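Local structure of DNA polymerase (Bacillus phage phi29, 2PYJ) at residues G228-L233 and I453-D458; G245-V250 and S459-G464. The protein catalyses protein-primed replication of the phage genome, displacing the non-template strand with high processivity and fidelity, and also has 3'-5' exonuclease activity. The protein carries 2 engineered substitutions. All coordinates share one frame; numbering follows the deposited sequence.

Contacts 1 and 2 belong to one antiparallel sheet of the polymerase and meet at its metal site, their centres about 11 Å apart. Strands 452-456 and 459-463 form the hairpin whose turn carries the end of the YCDTD motif; contact 1 adds strand 231-233 on one flank and contact 2 adds strand 241-250 on the other. Inside the hairpin, Ile-453 N lies 2.7 Å from His-461 O and Tyr-454 O 2.8 Å from His-461 N, both probable hydrogen bonds at a classic beta bulge. Asp-458 from contact 1 and Asp-249 from contact 2 each bridge the manganese and magnesium ions that hold the incoming dGTP beside the dideoxy-terminated primer.

Contact 1. Residues G228-L233 and I453-D458; sequences GGFTWL and IYCDTD. With MG (magnesium ion), chain S; MN (manganese (II) ion), chain R; DGT (2'-deoxyguanosine-5'-triphosphate), chain T; nucleotides of chain A.
The ring of Phe-230 receives Cys-455 at its edge: SG lies in the ring plane, 5.2 Å from the ring centroid, a sulfur-aromatic contact made by a small, polarisable side chain. The same sulfur sits near the edge of the Trp-232 indole. On the other side of the sheet, Leu-233 CB approaches the edge of the Tyr-454 ring, 3.8 Å from CD1, and the two side chains cross at about a right angle. The carboxylate of Asp-456, also flat, has one oxygen, OD1, gripped from either side of its plane. Thr-231 OG1 donates to OD1 at 2.7 Å from well above the plane, and Thr-457 OG1 donates to the same oxygen at 2.8 Å from the opposite side, closer to the plane and on the anti side. With CG anti to the backbone N (chi1 -168°), the Asp-456 carboxylate lies alongside Thr-231 and points the same way, which brings OD1 to OG1; its OD2 forms a salt bridge with Lys-498, so both oxygens are held.

Trp-232 and Cys-455 exchange two backbone hydrogen bonds as an antiparallel pair. Where strand 453-456 ends, Thr-457 N reaches Phe-230 O at 2.7 Å, and a water joins Phe-230 N to Thr-457 O. Thr-457 adopts a positive phi (77°), turning the chain beside the primer sugar and the deoxyribose of dGTP. Asp-458 then uses OD1 for manganese at 1.9 Å and OD2 for magnesium at 2.2 Å. Asp-456, also assigned to the catalytic metal site, ligates neither ion in this complex.

The pair forms one flank of the family B polymerase palm. Helix 427-447 packs through Ile-442 on Phe-230 and Ala-445 on Cys-455, Tyr-494 of strand 491-496 touches Leu-233 and Ile-453, and helix 253-260 meets the turn through Tyr-254.

Contact 2. Residues G245-V250 and S459-G464; sequences GMVFDV and SIHLTG. With MN (manganese (II) ion), chain R; MG (magnesium ion), chain S; DGT (2'-deoxyguanosine-5'-triphosphate), chain T.
Val-247 turns CG1 anti to its own N (chi1 -173°), while His-461 keeps its ring beside the backbone N (chi1 -63°); together these torsions lay the valine over one face of the imidazole. The setting is the antiparallel palm sheet of a family B DNA polymerase, where strand 245-250 pairs with the second strand of the YCDTD hairpin. CG1 stands 3.8 Å from the centroid of the His-461 ring in a CH-pi contact, and CG2 comes within 3.6 Å of ND1. A branched residue suits the spot because both methyls can cover the ring. Ser-459 OG lies at the edge of that ring but bonds to Asp-456 N, whereas His-461 ND1 is hydrogen-bonded to Tyr-494 OH, which fixes the ring's rotation.

Two hydrogen-bonded pairs, Met-246 with Leu-462 and Phe-248 with Ile-460, stitch the strands together through four backbone bonds. Their side chains share the face opposite Val-247 and His-461. There Phe-248 CB rests 3.9 Å from Ile-460 CG1 and its ring touches Leu-462 obliquely, an apolar layer that Ile-452 extends, while the His-485 ring meets that of Phe-248. At the far end, Gly-245 suits a close backbone approach, its CA 3.1 Å from Leu-462 O.

The other end of the strand enters the catalytic site. Asp-249 projects on the His-461 side and splits its carboxylate between two ions: OD1 binds magnesium at 2.1 Å and OD2 binds manganese at 2.0 Å. Asp-458 bridges the same ions from the hairpin turn. Three triphosphate oxygens of dGTP also bind manganese, and the sixth ligand of the manganese ion comes from the main chain: Val-250 O, 2.1 Å from the ion.

Contact 1. Residues G228-L233 and I453-D458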
loop_
_atom_site.group_PDB
_atom_site.type_symbol
_atom_site.label_atom_id
_atom_site.label_comp_id
_atom_site.label_asym_id
_atom_site.label_seq_id
_atom_site.Cartn_x
_atom_site.Cartn_y
_atom_site.Cartn_z
ATOM N N GLY G 228 13.679 -1.658 0.353
ATOM C CA GLY G 228 12.543 -2.117 -0.447
ATOM C C GLY G 228 12.904 -2.635 -1.828
ATOM O O GLY G 228 13.890 -3.357 -1.996
ATOM N N GLY G 229 12.107 -2.255 -2.824
ATOM C CA GLY G 229 12.206 -2.842 -4.168
ATOM C C GLY G 229 13.334 -2.301 -5.027
ATOM O O GLY G 229 13.724 -1.122 -4.911
ATOM N N PHE G 230 13.843 -3.162 -5.900
ATOM C CA PHE G 230 14.825 -2.782 -6.921
ATOM C C PHE G 230 14.067 -2.215 -8.117
ATOM O O PHE G 230 13.422 -2.965 -8.869
ATOM C CB PHE G 230 15.675 -4.002 -7.349
ATOM C CG PHE G 230 16.705 -3.682 -8.423
ATOM C CD1 PHE G 230 17.829 -2.922 -8.121
ATOM C CD2 PHE G 230 16.525 -4.124 -9.734
ATOM C CE1 PHE G 230 18.780 -2.615 -9.114
ATOM C CE2 PHE G 230 17.462 -3.828 -10.725
ATOM C CZ PHE G 230 18.590 -3.068 -10.412
ATOM N N THR G 231 14.133 -0.892 -8.264
ATOM C CA THR G 231 13.451 -0.154 -9.324
ATOM C C THR G 231 14.543 0.581 -10.103
ATOM O O THR G 231 15.144 1.496 -9.589
ATOM C CB THR G 231 12.432 0.870 -8.744
ATOM O OG1 THR G 231 11.489 0.194 -7.897
ATOM C CG2 THR G 231 11.697 1.594 -9.865
ATOM N N TRP G 232 14.792 0.166 -11.347
ATOM C CA TRP G 232 16.003 0.584 -12.060
ATOM C C TRP G 232 15.802 0.638 -13.562
ATOM O O TRP G 232 15.260 -0.285 -14.153
ATOM C CB TRP G 232 17.147 -0.380 -11.709
ATOM C CG TRP G 232 18.383 -0.245 -12.538
ATOM C CD1 TRP G 232 19.381 0.665 -12.386
ATOM C CD2 TRP G 232 18.757 -1.075 -13.650
ATOM N NE1 TRP G 232 20.349 0.470 -13.346
ATOM C CE2 TRP G 232 19.991 -0.596 -14.130
ATOM C CE3 TRP G 232 18.152 -2.166 -14.297
ATOM C CZ2 TRP G 232 20.649 -1.172 -15.231
ATOM C CZ3 TRP G 232 18.810 -2.742 -15.396
ATOM C CH2 TRP G 232 20.041 -2.241 -15.844
ATOM N N LEU G 233 16.251 1.737 -14.164
ATOM C CA LEU G 233 16.224 1.912 -15.606
ATOM C C LEU G 233 17.645 1.876 -16.152
ATOM O O LEU G 233 18.521 2.630 -15.706
ATOM C CB LEU G 233 15.562 3.247 -15.984
ATOM C CG LEU G 233 15.524 3.630 -17.467
ATOM C CD1 LEU G 233 14.791 2.601 -18.311
ATOM C CD2 LEU G 233 14.888 5.008 -17.639
ATOM N N ILE G 453 15.913 -3.651 -20.050
ATOM C CA ILE G 453 15.578 -2.244 -20.121
ATOM C C ILE G 453 15.347 -1.697 -18.720
ATOM O O ILE G 453 15.924 -0.675 -18.334
ATOM C CB ILE G 453 14.271 -2.016 -20.955
ATOM C CG1 ILE G 453 14.421 -2.569 -22.382
ATOM C CG2 ILE G 453 13.888 -0.519 -20.974
ATOM C CD1 ILE G 453 13.099 -2.774 -23.086
ATOM N N TYR G 454 14.497 -2.387 -17.961
ATOM C CA TYR G 454 13.929 -1.834 -16.749
ATOM C C TYR G 454 13.434 -2.921 -15.778
ATOM O O TYR G 454 12.976 -3.985 -16.196
ATOM C CB TYR G 454 12.787 -0.887 -17.146
ATOM C CG TYR G 454 12.063 -0.207 -16.011
ATOM C CD1 TYR G 454 12.591 0.925 -15.397
ATOM C CD2 TYR G 454 10.828 -0.681 -15.564
ATOM C CE1 TYR G 454 11.905 1.568 -14.355
ATOM C CE2 TYR G 454 10.141 -0.056 -14.526
ATOM C CZ TYR G 454 10.677 1.062 -13.928
ATOM O OH TYR G 454 9.993 1.666 -12.905
ATOM N N CYS G 455 13.560 -2.633 -14.483
ATOM C CA CYS G 455 12.989 -3.453 -13.405
ATOM C C CYS G 455 12.201 -2.572 -12.428
ATOM O O CYS G 455 12.634 -1.467 -12.096
ATOM C CB CYS G 455 14.098 -4.137 -12.603
ATOM S SG CYS G 455 15.103 -5.314 -13.509
ATOM N N ASP G 456 11.055 -3.059 -11.963
ATOM C CA ASP G 456 10.450 -2.490 -10.752
ATOM C C ASP G 456 10.027 -3.598 -9.802
ATOM O O ASP G 456 8.940 -4.154 -9.923
ATOM C CB ASP G 456 9.271 -1.554 -11.057
ATOM C CG ASP G 456 8.839 -0.738 -9.819
ATOM O OD1 ASP G 456 9.273 -1.086 -8.680
ATOM O OD2 ASP G 456 8.080 0.239 -9.982
ATOM N N THR G 457 10.919 -3.901 -8.865
ATOM C CA THR G 457 10.656 -4.789 -7.730
ATOM C C THR G 457 10.675 -6.273 -8.100
ATOM O O THR G 457 11.430 -7.048 -7.513
ATOM C CB THR G 457 9.340 -4.412 -6.980
ATOM O OG1 THR G 457 9.388 -3.021 -6.609
ATOM C CG2 THR G 457 9.156 -5.263 -5.731
ATOM N N ASP G 458 9.838 -6.659 -9.059
ATOM C CA ASP G 458 9.655 -8.068 -9.416
ATOM C C ASP G 458 9.355 -8.245 -10.902
ATOM O O ASP G 458 8.734 -9.219 -11.301
ATOM C CB ASP G 458 8.527 -8.705 -8.553
ATOM C CG ASP G 458 7.132 -8.302 -9.001
ATOM O OD1 ASP G 458 6.154 -9.121 -8.861
ATOM O OD2 ASP G 458 6.998 -7.174 -9.502
HETATM MG MG MG S . 5.102 -6.444 -10.259
HETATM MN MN MN R . 4.312 -9.596 -9.272
HETATM P PG DGT T . 1.129 -10.512 -8.790
HETATM O O1G DGT T . -0.113 -9.656 -8.796
HETATM O O2G DGT T . 0.808 -11.953 -9.074
HETATM O O3G DGT T . 2.408 -9.989 -9.498
HETATM O O3B DGT T . 1.514 -10.477 -7.214
HETATM P PB DGT T . 2.745 -9.655 -6.551
HETATM O O1B DGT T . 2.653 -9.886 -5.064
HETATM O O2B DGT T . 4.025 -9.871 -7.367
HETATM O O3A DGT T . 2.306 -8.103 -6.746
HETATM P PA DGT T . 3.153 -7.015 -7.579
HETATM O O1A DGT T . 2.162 -5.862 -7.807
HETATM O O2A DGT T . 3.934 -7.671 -8.760
HETATM O "O5'" DGT T . 4.132 -6.451 -6.459
HETATM C "C5'" DGT T . 5.416 -6.998 -6.244
HETATM C "C4'" DGT T . 5.735 -6.973 -4.771
HETATM O "O4'" DGT T . 5.724 -5.624 -4.231
HETATM C "C3'" DGT T . 4.783 -7.779 -3.890
HETATM O "O3'" DGT T . 5.026 -9.198 -3.891
HETATM C "C2'" DGT T . 5.086 -7.171 -2.547
HETATM C "C1'" DGT T . 5.275 -5.687 -2.887
HETATM N N9 DGT T . 3.926 -5.114 -2.770
HETATM C C8 DGT T . 3.022 -4.867 -3.755
HETATM N N7 DGT T . 1.875 -4.381 -3.207
HETATM C C5 DGT T . 2.054 -4.327 -1.878
HETATM C C6 DGT T . 1.257 -3.916 -0.709
HETATM O O6 DGT T . 0.095 -3.481 -0.827
HETATM N N1 DGT T . 1.801 -4.033 0.501
HETATM C C2 DGT T . 3.048 -4.502 0.700
HETATM N N2 DGT T . 3.504 -4.569 1.965
HETATM N N3 DGT T . 3.851 -4.899 -0.338
HETATM C C4 DGT T . 3.391 -4.829 -1.608
ATOM N N1 DOC A 10 4.238 -1.570 -5.972
ATOM C C2 DOC A 10 4.375 -1.517 -4.568
ATOM N N3 DOC A 10 3.291 -1.253 -3.797
ATOM C C4 DOC A 10 2.076 -1.043 -4.344
ATOM C C5 DOC A 10 1.910 -1.097 -5.726
ATOM C C6 DOC A 10 3.023 -1.364 -6.533
ATOM O O2 DOC A 10 5.499 -1.704 -4.048
ATOM N N4 DOC A 10 1.032 -0.783 -3.538
ATOM C "C1'" DOC A 10 5.441 -1.856 -6.769
ATOM C "C2'" DOC A 10 5.714 -3.359 -6.738
ATOM C "C3'" DOC A 10 5.446 -3.839 -8.141
ATOM C "C4'" DOC A 10 5.592 -2.597 -8.984
ATOM O "O4'" DOC A 10 5.253 -1.480 -8.128
ATOM C "C5'" DOC A 10 4.675 -2.635 -10.202
ATOM O "O5'" DOC A 10 5.415 -2.059 -11.261
ATOM P P DOC A 10 4.806 -0.897 -12.208
ATOM O OP1 DOC A 10 5.755 -0.813 -13.369
ATOM O OP2 DOC A 10 3.368 -1.249 -12.485
HETATM O O HOH W 1 13.166 -5.944 -5.646
HETATM O O HOH W 2 6.363 -4.961 -11.291
#

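Contact 2. Residues G245-V250 and S459-G464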
loop_
_atom_site.group_PDB
_atom_site.type_symbol
_atom_site.label_atom_id
_atom_site.label_comp_id
_atom_site.label_asym_id
_atom_site.label_seq_id
_atom_site.Cartn_x
_atom_site.Cartn_y
_atom_site.Cartn_z
ATOM N N GLY G 245 9.240 -5.486 -27.538
ATOM C CA GLY G 245 9.751 -5.946 -26.260
ATOM C C GLY G 245 8.695 -6.651 -25.431
ATOM O O GLY G 245 7.565 -6.827 -25.874
ATOM N N MET G 246 9.072 -7.071 -24.228
ATOM C CA MET G 246 8.152 -7.806 -23.356
ATOM C C MET G 246 8.427 -7.561 -21.886
ATOM O O MET G 246 9.503 -7.105 -21.502
ATOM C CB MET G 246 8.182 -9.324 -23.655
ATOM C CG MET G 246 9.475 -9.816 -24.272
ATOM S SD MET G 246 9.661 -11.611 -24.357
ATOM C CE MET G 246 8.048 -12.136 -24.917
ATOM N N VAL G 247 7.425 -7.867 -21.073
ATOM C CA VAL G 247 7.507 -7.722 -19.648
ATOM C C VAL G 247 7.115 -9.039 -19.000
ATOM O O VAL G 247 6.113 -9.658 -19.377
ATOM C CB VAL G 247 6.573 -6.603 -19.113
ATOM C CG1 VAL G 247 6.816 -6.371 -17.622
ATOM C CG2 VAL G 247 6.758 -5.294 -19.917
ATOM N N PHE G 248 7.922 -9.450 -18.027
ATOM C CA PHE G 248 7.638 -10.600 -17.180
ATOM C C PHE G 248 7.558 -10.108 -15.751
ATOM O O PHE G 248 8.336 -9.263 -15.359
ATOM C CB PHE G 248 8.741 -11.658 -17.306
ATOM C CG PHE G 248 8.774 -12.343 -18.649
ATOM C CD1 PHE G 248 9.560 -11.840 -19.681
ATOM C CD2 PHE G 248 8.010 -13.473 -18.883
ATOM C CE1 PHE G 248 9.594 -12.468 -20.924
ATOM C CE2 PHE G 248 8.026 -14.104 -20.129
ATOM C CZ PHE G 248 8.819 -13.596 -21.150
ATOM N N ASP G 249 6.614 -10.648 -14.981
ATOM C CA ASP G 249 6.355 -10.183 -13.603
ATOM C C ASP G 249 6.146 -11.390 -12.710
ATOM O O ASP G 249 5.309 -12.235 -13.012
ATOM C CB ASP G 249 5.094 -9.292 -13.582
ATOM C CG ASP G 249 4.864 -8.587 -12.225
ATOM O OD1 ASP G 249 5.057 -7.348 -12.208
ATOM O OD2 ASP G 249 4.484 -9.240 -11.188
ATOM N N VAL G 250 6.890 -11.472 -11.608
ATOM C CA VAL G 250 6.741 -12.609 -10.702
ATOM C C VAL G 250 5.334 -12.633 -10.066
ATOM O O VAL G 250 4.792 -11.579 -9.606
ATOM C CB VAL G 250 7.829 -12.663 -9.598
ATOM C CG1 VAL G 250 7.590 -13.879 -8.667
ATOM C CG2 VAL G 250 9.206 -12.759 -10.213
ATOM N N SER G 459 9.798 -7.288 -11.718
ATOM C CA SER G 459 9.555 -7.348 -13.146
ATOM C C SER G 459 10.857 -7.178 -13.906
ATOM O O SER G 459 11.796 -6.543 -13.417
ATOM C CB SER G 459 8.552 -6.268 -13.574
ATOM O OG SER G 459 9.101 -4.977 -13.416
ATOM N N ILE G 460 10.908 -7.775 -15.089
ATOM C CA ILE G 460 11.951 -7.492 -16.064
ATOM C C ILE G 460 11.311 -7.036 -17.387
ATOM O O ILE G 460 10.413 -7.699 -17.928
ATOM C CB ILE G 460 12.937 -8.695 -16.284
ATOM C CG1 ILE G 460 12.198 -9.988 -16.656
ATOM C CG2 ILE G 460 13.803 -8.900 -15.035
ATOM C CD1 ILE G 460 13.135 -11.177 -16.902
ATOM N N HIS G 461 11.763 -5.878 -17.872
ATOM C CA HIS G 461 11.330 -5.346 -19.153
ATOM C C HIS G 461 12.477 -5.564 -20.119
ATOM O O HIS G 461 13.578 -5.065 -19.893
ATOM C CB HIS G 461 11.012 -3.860 -19.050
ATOM C CG HIS G 461 9.880 -3.534 -18.114
ATOM N ND1 HIS G 461 8.845 -2.687 -18.467
ATOM C CD2 HIS G 461 9.624 -3.934 -16.843
ATOM C CE1 HIS G 461 8.007 -2.572 -17.448
ATOM N NE2 HIS G 461 8.452 -3.323 -16.452
ATOM N N LEU G 462 12.208 -6.311 -21.187
ATOM C CA LEU G 462 13.243 -6.742 -22.135
ATOM C C LEU G 462 12.960 -6.264 -23.554
ATOM O O LEU G 462 11.802 -6.204 -23.969
ATOM C CB LEU G 462 13.328 -8.271 -22.146
ATOM C CG LEU G 462 13.420 -8.995 -20.802
ATOM C CD1 LEU G 462 13.318 -10.501 -21.001
ATOM C CD2 LEU G 462 14.712 -8.628 -20.069
ATOM N N THR G 463 14.026 -5.946 -24.296
ATOM C CA THR G 463 13.943 -5.777 -25.753
ATOM C C THR G 463 13.731 -7.149 -26.394
ATOM O O THR G 463 14.115 -8.158 -25.826
ATOM C CB THR G 463 15.238 -5.150 -26.356
ATOM O OG1 THR G 463 16.383 -5.946 -26.007
ATOM C CG2 THR G 463 15.431 -3.719 -25.864
ATOM N N GLY G 464 13.121 -7.177 -27.577
ATOM C CA GLY G 464 12.864 -8.441 -28.283
ATOM C C GLY G 464 11.686 -9.206 -27.700
ATOM O O GLY G 464 11.234 -8.916 -26.594
HETATM MN MN MN R . 4.312 -9.596 -9.272
HETATM MG MG MG S . 5.102 -6.444 -10.259
HETATM P PG DGT T . 1.129 -10.512 -8.790
HETATM O O1G DGT T . -0.113 -9.656 -8.796
HETATM O O2G DGT T . 0.808 -11.953 -9.074
HETATM O O3G DGT T . 2.408 -9.989 -9.498
HETATM O O3B DGT T . 1.514 -10.477 -7.214
HETATM P PB DGT T . 2.745 -9.655 -6.551
HETATM O O1B DGT T . 2.653 -9.886 -5.064
HETATM O O2B DGT T . 4.025 -9.871 -7.367
HETATM O O3A DGT T . 2.306 -8.103 -6.746
HETATM P PA DGT T . 3.153 -7.015 -7.579
HETATM O O1A DGT T . 2.162 -5.862 -7.807
HETATM O O2A DGT T . 3.934 -7.671 -8.760
HETATM O "O5'" DGT T . 4.132 -6.451 -6.459
HETATM C "C5'" DGT T . 5.416 -6.998 -6.244
HETATM C "C4'" DGT T . 5.735 -6.973 -4.771
HETATM O "O4'" DGT T . 5.724 -5.624 -4.231
HETATM C "C3'" DGT T . 4.783 -7.779 -3.890
HETATM O "O3'" DGT T . 5.026 -9.198 -3.891
HETATM C "C2'" DGT T . 5.086 -7.171 -2.547
HETATM C "C1'" DGT T . 5.275 -5.687 -2.887
HETATM N N9 DGT T . 3.926 -5.114 -2.770
HETATM C C8 DGT T . 3.022 -4.867 -3.755
HETATM N N7 DGT T . 1.875 -4.381 -3.207
HETATM C C5 DGT T . 2.054 -4.327 -1.878
HETATM C C6 DGT T . 1.257 -3.916 -0.709
HETATM O O6 DGT T . 0.095 -3.481 -0.827
HETATM N N1 DGT T . 1.801 -4.033 0.501
HETATM C C2 DGT T . 3.048 -4.502 0.700
HETATM N N2 DGT T . 3.504 -4.569 1.965
HETATM N N3 DGT T . 3.851 -4.899 -0.338
HETATM C C4 DGT T . 3.391 -4.829 -1.608
HETATM O O HOH W 2 6.363 -4.961 -11.291
#